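Local coordinates for protein tricorn protease (Thermoplasma acidophilum, PDB 1K32) that acts as a serine protease in protein degradation, probably with beta-propeller domains that gate substrate entry, at residues Met202-Ile216 with Ile219-Leu233. Sequence-based numbering, arbitrary orientation.
Sequences MSTHVSSPVIVGHRI and ITDIDGFGQIYSTDL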
ATOM      1  N   MET A 202     -71.170  13.681 -32.228  1.00 29.21           N
ATOM      2  CA  MET A 202     -70.964  14.378 -33.494  1.00 28.21           C
ATOM      3  C   MET A 202     -69.648  13.943 -34.121  1.00 28.36           C
ATOM      4  O   MET A 202     -68.830  13.291 -33.473  1.00 27.57           O
ATOM      5  CB  MET A 202     -70.947  15.890 -33.258  1.00 28.95           C
ATOM      6  CG  MET A 202     -72.291  16.448 -32.805  1.00 32.80           C
ATOM      7  SD  MET A 202     -72.256  18.180 -32.301  1.00 32.56           S
ATOM      8  CE  MET A 202     -72.049  18.015 -30.654  1.00 38.25           C
ATOM      9  N   SER A 203     -69.440  14.307 -35.382  1.00 27.30           N
ATOM     10  CA  SER A 203     -68.215  13.941 -36.064  1.00 27.36           C
ATOM     11  C   SER A 203     -67.010  14.583 -35.387  1.00 27.79           C
ATOM     12  O   SER A 203     -65.924  14.002 -35.388  1.00 27.39           O
ATOM     13  CB  SER A 203     -68.272  14.351 -37.539  1.00 27.94           C
ATOM     14  OG  SER A 203     -68.324  15.758 -37.678  1.00 30.41           O
ATOM     15  N   THR A 204     -67.206  15.767 -34.803  1.00 26.54           N
ATOM     16  CA  THR A 204     -66.134  16.485 -34.120  1.00 25.08           C
ATOM     17  C   THR A 204     -66.212  16.371 -32.591  1.00 25.40           C
ATOM     18  O   THR A 204     -67.171  15.846 -32.038  1.00 26.17           O
ATOM     19  CB  THR A 204     -66.118  17.993 -34.514  1.00 26.18           C
ATOM     20  OG1 THR A 204     -67.366  18.603 -34.155  1.00 25.22           O
ATOM     21  CG2 THR A 204     -65.901  18.147 -36.030  1.00 26.45           C
ATOM     22  N   HIS A 205     -65.183  16.884 -31.929  1.00 25.45           N
ATOM     23  CA  HIS A 205     -65.040  16.856 -30.478  1.00 24.23           C
ATOM     24  C   HIS A 205     -65.913  17.862 -29.723  1.00 23.59           C
ATOM     25  O   HIS A 205     -65.914  19.043 -30.027  1.00 23.01           O
ATOM     26  CB  HIS A 205     -63.573  17.112 -30.140  1.00 23.96           C
ATOM     27  CG  HIS A 205     -63.301  17.268 -28.679  1.00 25.77           C
ATOM     28  ND1 HIS A 205     -63.455  16.234 -27.780  1.00 25.38           N
ATOM     29  CD2 HIS A 205     -62.821  18.315 -27.971  1.00 25.30           C
ATOM     30  CE1 HIS A 205     -63.071  16.637 -26.582  1.00 26.96           C
ATOM     31  NE2 HIS A 205     -62.681  17.894 -26.671  1.00 26.93           N
ATOM     32  N   VAL A 206     -66.637  17.384 -28.720  1.00 21.92           N
ATOM     33  CA  VAL A 206     -67.481  18.256 -27.925  1.00 22.18           C
ATOM     34  C   VAL A 206     -66.786  18.486 -26.598  1.00 22.19           C
ATOM     35  O   VAL A 206     -66.343  17.535 -25.958  1.00 19.88           O
ATOM     36  CB  VAL A 206     -68.859  17.611 -27.679  1.00 25.00           C
ATOM     37  CG1 VAL A 206     -69.659  18.434 -26.683  1.00 25.18           C
ATOM     38  CG2 VAL A 206     -69.602  17.488 -29.000  1.00 24.68           C
ATOM     39  N   SER A 207     -66.702  19.746 -26.186  1.00 21.43           N
ATOM     40  CA  SER A 207     -66.037  20.091 -24.945  1.00 22.03           C
ATOM     41  C   SER A 207     -66.844  21.053 -24.075  1.00 22.82           C
ATOM     42  O   SER A 207     -67.757  21.730 -24.548  1.00 21.95           O
ATOM     43  CB  SER A 207     -64.686  20.725 -25.259  1.00 21.96           C
ATOM     44  OG  SER A 207     -64.868  21.925 -25.982  1.00 24.18           O
ATOM     45  N   SER A 208     -66.500  21.090 -22.795  1.00 22.11           N
ATOM     46  CA  SER A 208     -67.134  21.997 -21.836  1.00 23.61           C
ATOM     47  C   SER A 208     -68.649  22.108 -21.865  1.00 23.85           C
ATOM     48  O   SER A 208     -69.201  23.193 -22.073  1.00 23.29           O
ATOM     49  CB  SER A 208     -66.537  23.392 -21.992  1.00 19.57           C
ATOM     50  OG  SER A 208     -65.136  23.327 -21.827  1.00 24.63           O
ATOM     51  N   PRO A 209     -69.348  20.991 -21.639  1.00 25.28           N
ATOM     52  CA  PRO A 209     -70.807  21.061 -21.653  1.00 25.84           C
ATOM     53  C   PRO A 209     -71.379  21.744 -20.403  1.00 25.13           C
ATOM     54  O   PRO A 209     -70.841  21.618 -19.310  1.00 24.64           O
ATOM     55  CB  PRO A 209     -71.212  19.597 -21.759  1.00 28.09           C
ATOM     56  CG  PRO A 209     -70.106  18.907 -20.940  1.00 27.89           C
ATOM     57  CD  PRO A 209     -68.875  19.604 -21.469  1.00 23.62           C
ATOM     58  N   VAL A 210     -72.452  22.503 -20.593  1.00 26.08           N
ATOM     59  CA  VAL A 210     -73.143  23.176 -19.495  1.00 25.81           C
ATOM     60  C   VAL A 210     -74.633  23.132 -19.780  1.00 26.97           C
ATOM     61  O   VAL A 210     -75.051  22.953 -20.929  1.00 26.32           O
ATOM     62  CB  VAL A 210     -72.743  24.662 -19.341  1.00 26.09           C
ATOM     63  CG1 VAL A 210     -71.310  24.768 -18.846  1.00 21.80           C
ATOM     64  CG2 VAL A 210     -72.958  25.404 -20.673  1.00 21.72           C
ATOM     65  N   ILE A 211     -75.429  23.304 -18.732  1.00 27.35           N
ATOM     66  CA  ILE A 211     -76.878  23.284 -18.861  1.00 28.92           C
ATOM     67  C   ILE A 211     -77.513  24.598 -18.419  1.00 29.78           C
ATOM     68  O   ILE A 211     -77.222  25.126 -17.347  1.00 28.10           O
ATOM     69  CB  ILE A 211     -77.497  22.132 -18.037  1.00 29.67           C
ATOM     70  CG1 ILE A 211     -77.184  20.797 -18.718  1.00 31.37           C
ATOM     71  CG2 ILE A 211     -79.015  22.323 -17.903  1.00 29.34           C
ATOM     72  CD1 ILE A 211     -77.619  19.579 -17.926  1.00 32.45           C
ATOM     73  N   VAL A 212     -78.362  25.135 -19.282  1.00 30.24           N
ATOM     74  CA  VAL A 212     -79.086  26.367 -18.993  1.00 30.79           C
ATOM     75  C   VAL A 212     -80.519  26.072 -19.397  1.00 31.71           C
ATOM     76  O   VAL A 212     -80.794  25.751 -20.555  1.00 28.30           O
ATOM     77  CB  VAL A 212     -78.538  27.554 -19.802  1.00 31.46           C
ATOM     78  CG1 VAL A 212     -79.337  28.814 -19.478  1.00 30.96           C
ATOM     79  CG2 VAL A 212     -77.067  27.776 -19.461  1.00 29.33           C
ATOM     80  N   GLY A 213     -81.427  26.160 -18.432  1.00 33.54           N
ATOM     81  CA  GLY A 213     -82.815  25.852 -18.716  1.00 36.75           C
ATOM     82  C   GLY A 213     -82.862  24.366 -19.010  1.00 38.32           C
ATOM     83  O   GLY A 213     -82.506  23.549 -18.155  1.00 39.40           O
ATOM     84  N   HIS A 214     -83.290  24.002 -20.211  1.00 37.83           N
ATOM     85  CA  HIS A 214     -83.330  22.595 -20.577  1.00 38.06           C
ATOM     86  C   HIS A 214     -82.561  22.362 -21.867  1.00 36.14           C
ATOM     87  O   HIS A 214     -82.990  21.613 -22.752  1.00 34.00           O
ATOM     88  CB  HIS A 214     -84.773  22.107 -20.697  1.00 41.05           C
ATOM     89  CG  HIS A 214     -85.447  21.935 -19.376  1.00 43.83           C
ATOM     90  ND1 HIS A 214     -85.751  22.997 -18.555  1.00 46.57           N
ATOM     91  CD2 HIS A 214     -85.813  20.820 -18.700  1.00 46.13           C
ATOM     92  CE1 HIS A 214     -86.273  22.546 -17.427  1.00 47.56           C
ATOM     93  NE2 HIS A 214     -86.320  21.227 -17.490  1.00 48.16           N
ATOM     94  N   ARG A 215     -81.414  23.028 -21.959  1.00 34.45           N
ATOM     95  CA  ARG A 215     -80.533  22.903 -23.110  1.00 33.68           C
ATOM     96  C   ARG A 215     -79.107  22.685 -22.648  1.00 31.47           C
ATOM     97  O   ARG A 215     -78.667  23.263 -21.657  1.00 31.97           O
ATOM     98  CB  ARG A 215     -80.585  24.154 -23.987  1.00 34.61           C
ATOM     99  CG  ARG A 215     -81.905  24.349 -24.701  1.00 36.82           C
ATOM    100  CD  ARG A 215     -81.686  24.925 -26.089  1.00 38.33           C
ATOM    101  NE  ARG A 215     -82.472  24.177 -27.062  1.00 39.48           N
ATOM    102  CZ  ARG A 215     -82.016  23.745 -28.230  1.00 37.86           C
ATOM    103  NH1 ARG A 215     -82.820  23.070 -29.028  1.00 40.90           N
ATOM    104  NH2 ARG A 215     -80.768  23.982 -28.603  1.00 37.15           N
ATOM    105  N   ILE A 216     -78.390  21.835 -23.364  1.00 30.43           N
ATOM    106  CA  ILE A 216     -77.006  21.567 -23.030  1.00 29.53           C
ATOM    107  C   ILE A 216     -76.172  22.424 -23.964  1.00 27.32           C
ATOM    108  O   ILE A 216     -76.278  22.299 -25.181  1.00 28.91           O
ATOM    109  CB  ILE A 216     -76.624  20.079 -23.268  1.00 29.70           C
ATOM    110  CG1 ILE A 216     -77.569  19.156 -22.503  1.00 29.95           C
ATOM    111  CG2 ILE A 216     -75.179  19.833 -22.820  1.00 29.23           C
ATOM    112  CD1 ILE A 216     -77.393  17.683 -22.846  1.00 29.60           C
ATOM    113  N   ILE A 219     -69.014  23.323 -26.668  1.00 22.94           N
ATOM    114  CA  ILE A 219     -68.166  23.841 -27.722  1.00 23.10           C
ATOM    115  C   ILE A 219     -67.688  22.772 -28.694  1.00 24.54           C
ATOM    116  O   ILE A 219     -67.352  21.652 -28.288  1.00 21.95           O
ATOM    117  CB  ILE A 219     -66.925  24.540 -27.118  1.00 23.75           C
ATOM    118  CG1 ILE A 219     -67.358  25.761 -26.300  1.00 22.42           C
ATOM    119  CG2 ILE A 219     -65.942  24.929 -28.234  1.00 22.34           C
ATOM    120  CD1 ILE A 219     -66.238  26.384 -25.492  1.00 22.95           C
ATOM    121  N   THR A 220     -67.675  23.117 -29.985  1.00 24.38           N
ATOM    122  CA  THR A 220     -67.165  22.206 -31.011  1.00 24.45           C
ATOM    123  C   THR A 220     -66.818  22.975 -32.275  1.00 23.87           C
ATOM    124  O   THR A 220     -67.271  24.096 -32.467  1.00 24.62           O
ATOM    125  CB  THR A 220     -68.148  21.063 -31.342  1.00 25.84           C
ATOM    126  OG1 THR A 220     -67.460  20.069 -32.111  1.00 28.15           O
ATOM    127  CG2 THR A 220     -69.334  21.570 -32.126  1.00 25.64           C
ATOM    128  N   ASP A 221     -65.996  22.390 -33.129  1.00 23.11           N
ATOM    129  CA  ASP A 221     -65.603  23.081 -34.349  1.00 27.28           C
ATOM    130  C   ASP A 221     -66.072  22.349 -35.601  1.00 28.12           C
ATOM    131  O   ASP A 221     -65.391  22.342 -36.629  1.00 27.99           O
ATOM    132  CB  ASP A 221     -64.082  23.279 -34.372  1.00 24.73           C
ATOM    133  CG  ASP A 221     -63.314  21.966 -34.294  1.00 26.60           C
ATOM    134  OD1 ASP A 221     -62.076  22.008 -34.129  1.00 24.84           O
ATOM    135  OD2 ASP A 221     -63.941  20.893 -34.400  1.00 26.00           O
ATOM    136  N   ILE A 222     -67.260  21.759 -35.517  1.00 29.47           N
ATOM    137  CA  ILE A 222     -67.802  21.013 -36.642  1.00 31.18           C
ATOM    138  C   ILE A 222     -67.943  21.849 -37.911  1.00 32.13           C
ATOM    139  O   ILE A 222     -67.989  21.301 -39.007  1.00 32.94           O
ATOM    140  CB  ILE A 222     -69.166  20.407 -36.298  1.00 30.49           C
ATOM    141  CG1 ILE A 222     -69.598  19.462 -37.421  1.00 31.09           C
ATOM    142  CG2 ILE A 222     -70.179  21.520 -36.073  1.00 30.31           C
ATOM    143  CD1 ILE A 222     -70.748  18.568 -37.069  1.00 33.42           C
ATOM    144  N   ASP A 223     -68.004  23.168 -37.767  1.00 33.28           N
ATOM    145  CA  ASP A 223     -68.138  24.043 -38.924  1.00 34.42           C
ATOM    146  C   ASP A 223     -66.814  24.697 -39.331  1.00 33.77           C
ATOM    147  O   ASP A 223     -66.787  25.613 -40.151  1.00 34.67           O
ATOM    148  CB  ASP A 223     -69.225  25.098 -38.651  1.00 35.85           C
ATOM    149  CG  ASP A 223     -70.638  24.489 -38.609  1.00 37.75           C
ATOM    150  OD1 ASP A 223     -71.519  25.024 -37.906  1.00 37.15           O
ATOM    151  OD2 ASP A 223     -70.868  23.468 -39.295  1.00 39.88           O
ATOM    152  N   GLY A 224     -65.711  24.225 -38.760  1.00 32.20           N
ATOM    153  CA  GLY A 224     -64.414  24.768 -39.116  1.00 30.48           C
ATOM    154  C   GLY A 224     -63.711  25.627 -38.083  1.00 29.85           C
ATOM    155  O   GLY A 224     -62.520  25.899 -38.208  1.00 30.46           O
ATOM    156  N   PHE A 225     -64.434  26.051 -37.056  1.00 28.07           N
ATOM    157  CA  PHE A 225     -63.856  26.897 -36.020  1.00 27.30           C
ATOM    158  C   PHE A 225     -64.651  26.671 -34.738  1.00 25.71           C
ATOM    159  O   PHE A 225     -65.832  26.341 -34.798  1.00 23.62           O
ATOM    160  CB  PHE A 225     -63.968  28.365 -36.440  1.00 26.35           C
ATOM    161  CG  PHE A 225     -62.986  29.278 -35.764  1.00 23.68           C
ATOM    162  CD1 PHE A 225     -61.734  29.506 -36.323  1.00 24.51           C
ATOM    163  CD2 PHE A 225     -63.316  29.917 -34.578  1.00 25.31           C
ATOM    164  CE1 PHE A 225     -60.814  30.370 -35.711  1.00 26.26           C
ATOM    165  CE2 PHE A 225     -62.410  30.782 -33.952  1.00 26.24           C
ATOM    166  CZ  PHE A 225     -61.154  31.012 -34.520  1.00 25.81           C
ATOM    167  N   GLY A 226     -64.006  26.844 -33.585  1.00 24.15           N
ATOM    168  CA  GLY A 226     -64.710  26.645 -32.332  1.00 21.12           C
ATOM    169  C   GLY A 226     -65.852  27.629 -32.156  1.00 21.42           C
ATOM    170  O   GLY A 226     -65.686  28.828 -32.340  1.00 20.15           O
ATOM    171  N   GLN A 227     -67.024  27.117 -31.814  1.00 21.88           N
ATOM    172  CA  GLN A 227     -68.191  27.963 -31.589  1.00 22.29           C
ATOM    173  C   GLN A 227     -69.020  27.335 -30.478  1.00 22.17           C
ATOM    174  O   GLN A 227     -68.819  26.170 -30.119  1.00 21.26           O
ATOM    175  CB  GLN A 227     -69.068  28.050 -32.845  1.00 23.62           C
ATOM    176  CG  GLN A 227     -68.319  28.355 -34.144  1.00 23.48           C
ATOM    177  CD  GLN A 227     -67.809  29.779 -34.223  1.00 21.55           C
ATOM    178  OE1 GLN A 227     -67.073  30.129 -35.146  1.00 24.61           O
ATOM    179  NE2 GLN A 227     -68.207  30.609 -33.274  1.00 16.24           N
ATOM    180  N   ILE A 228     -69.951  28.109 -29.941  1.00 21.18           N
ATOM    181  CA  ILE A 228     -70.842  27.611 -28.913  1.00 23.17           C
ATOM    182  C   ILE A 228     -72.097  27.086 -29.603  1.00 23.63           C
ATOM    183  O   ILE A 228     -72.684  27.771 -30.436  1.00 24.28           O
ATOM    184  CB  ILE A 228     -71.232  28.731 -27.924  1.00 23.09           C
ATOM    185  CG1 ILE A 228     -69.967  29.300 -27.277  1.00 23.04           C
ATOM    186  CG2 ILE A 228     -72.183  28.189 -26.851  1.00 21.54           C
ATOM    187  CD1 ILE A 228     -70.245  30.405 -26.280  1.00 27.23           C
ATOM    188  N   TYR A 229     -72.475  25.855 -29.275  1.00 22.94           N
ATOM    189  CA  TYR A 229     -73.670  25.208 -29.824  1.00 22.01           C
ATOM    190  C   TYR A 229     -74.517  24.739 -28.645  1.00 22.73           C
ATOM    191  O   TYR A 229     -74.108  24.871 -27.486  1.00 20.57           O
ATOM    192  CB  TYR A 229     -73.307  23.964 -30.649  1.00 23.05           C
ATOM    193  CG  TYR A 229     -72.556  24.225 -31.937  1.00 24.57           C
ATOM    194  CD1 TYR A 229     -71.204  24.554 -31.920  1.00 24.56           C
ATOM    195  CD2 TYR A 229     -73.204  24.158 -33.173  1.00 26.04           C
ATOM    196  CE1 TYR A 229     -70.515  24.810 -33.084  1.00 26.81           C
ATOM    197  CE2 TYR A 229     -72.522  24.415 -34.360  1.00 25.82           C
ATOM    198  CZ  TYR A 229     -71.173  24.743 -34.302  1.00 27.19           C
ATOM    199  OH  TYR A 229     -70.472  25.031 -35.443  1.00 26.37           O
ATOM    200  N   SER A 230     -75.688  24.186 -28.943  1.00 22.52           N
ATOM    201  CA  SER A 230     -76.547  23.644 -27.899  1.00 26.85           C
ATOM    202  C   SER A 230     -77.560  22.678 -28.508  1.00 27.64           C
ATOM    203  O   SER A 230     -77.797  22.691 -29.724  1.00 26.04           O
ATOM    204  CB  SER A 230     -77.271  24.765 -27.138  1.00 26.38           C
ATOM    205  OG  SER A 230     -78.332  25.314 -27.897  1.00 28.68           O
ATOM    206  N   THR A 231     -78.119  21.818 -27.659  1.00 26.94           N
ATOM    207  CA  THR A 231     -79.133  20.853 -28.074  1.00 28.36           C
ATOM    208  C   THR A 231     -80.116  20.738 -26.916  1.00 29.24           C
ATOM    209  O   THR A 231     -79.864  21.273 -25.841  1.00 28.88           O
ATOM    210  CB  THR A 231     -78.544  19.441 -28.328  1.00 29.50           C
ATOM    211  OG1 THR A 231     -78.007  18.912 -27.104  1.00 28.75           O
ATOM    212  CG2 THR A 231     -77.447  19.488 -29.398  1.00 29.64           C
ATOM    213  N   ASP A 232     -81.237  20.056 -27.126  1.00 29.93           N
ATOM    214  CA  ASP A 232     -82.168  19.858 -26.025  1.00 30.96           C
ATOM    215  C   ASP A 232     -81.603  18.655 -25.267  1.00 31.27           C
ATOM    216  O   ASP A 232     -80.632  18.054 -25.722  1.00 30.21           O
ATOM    217  CB  ASP A 232     -83.588  19.568 -26.526  1.00 31.02           C
ATOM    218  CG  ASP A 232     -83.644  18.449 -27.555  1.00 32.48           C
ATOM    219  OD1 ASP A 232     -82.986  17.399 -27.376  1.00 29.25           O
ATOM    220  OD2 ASP A 232     -84.377  18.619 -28.550  1.00 35.21           O
ATOM    221  N   LEU A 233     -82.200  18.300 -24.135  1.00 31.20           N
ATOM    222  CA  LEU A 233     -81.706  17.178 -23.341  1.00 32.95           C
ATOM    223  C   LEU A 233     -81.781  15.825 -24.043  1.00 32.83           C
ATOM    224  O   LEU A 233     -81.413  14.797 -23.477  1.00 31.39           O
ATOM    225  CB  LEU A 233     -82.441  17.120 -22.005  1.00 33.47           C
ATOM    226  CG  LEU A 233     -82.173  18.324 -21.103  1.00 35.21           C
ATOM    227  CD1 LEU A 233     -82.874  18.129 -19.761  1.00 36.32           C
ATOM    228  CD2 LEU A 233     -80.678  18.487 -20.900  1.00 36.33           C
TER
HETATM  229  O   HOH W   1     -62.759  18.793 -32.947  1.00 19.57           O
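Thr220 holds OG1 opposite its own backbone N (chi1 -167°), while Thr204 tucks OG1 between its N and carbonyl carbon (chi1 60°); with these torsions the two hydroxyls meet, their side chains crossing at about a right angle. The Thr204 OG1 to Thr220 OG1 separation is 2.5 Å, a short hydrogen bond donated by Thr204. Thr220 OG1 in turn donates a hydrogen bond to His205 O at 2.8 Å, approaching from above the carbonyl plane. Next to these hydroxyls, Ile222 packs CB and CG1 against Thr204 OG1. A water accepts from His205 N and donates to Asp221 OD2, whose OD1 is held by Gly178 N.

Farther along, strands 207-212 and 215-220 pair through Ser207 and Ile219, an antiparallel hydrogen-bonded pair with Ser207 N to Ile219 O and Ile219 N to Ser207 O both at 2.9 Å. Ser207 OG lies against Ile219 CB but bonds to Glu172. Strand 227-232 flanks 215-220 on its other edge, where Ile216 and Thr231 form a second such pair, Ile216 N to Thr231 O being 2.9 Å and Thr231 N to Ile216 O 3.1 Å. Beside it Leu233 turns CD2 across Ile216 CG1, 3.6 Å away, at about a right angle. The Arg215 chain, bent at chi2 and chi3, lays one guanidinium face over Thr231 C and Asp232 N; NH2 reaches Ser230 OG in plane, although the position of that hydroxyl is less certain, and NH1 forms a salt bridge with Asp237.

These pairs join three consecutive strands of a four-stranded antiparallel meander, consistent with one blade of a beta propeller. The chemistry implies that the approach to strand 207-212 is tied down by a directional hydroxyl chain ending on a main-chain carbonyl, whereas at the Leu233 end apolar packing and the flat-lying guanidinium add to the Ile216-Thr231 main-chain bonds.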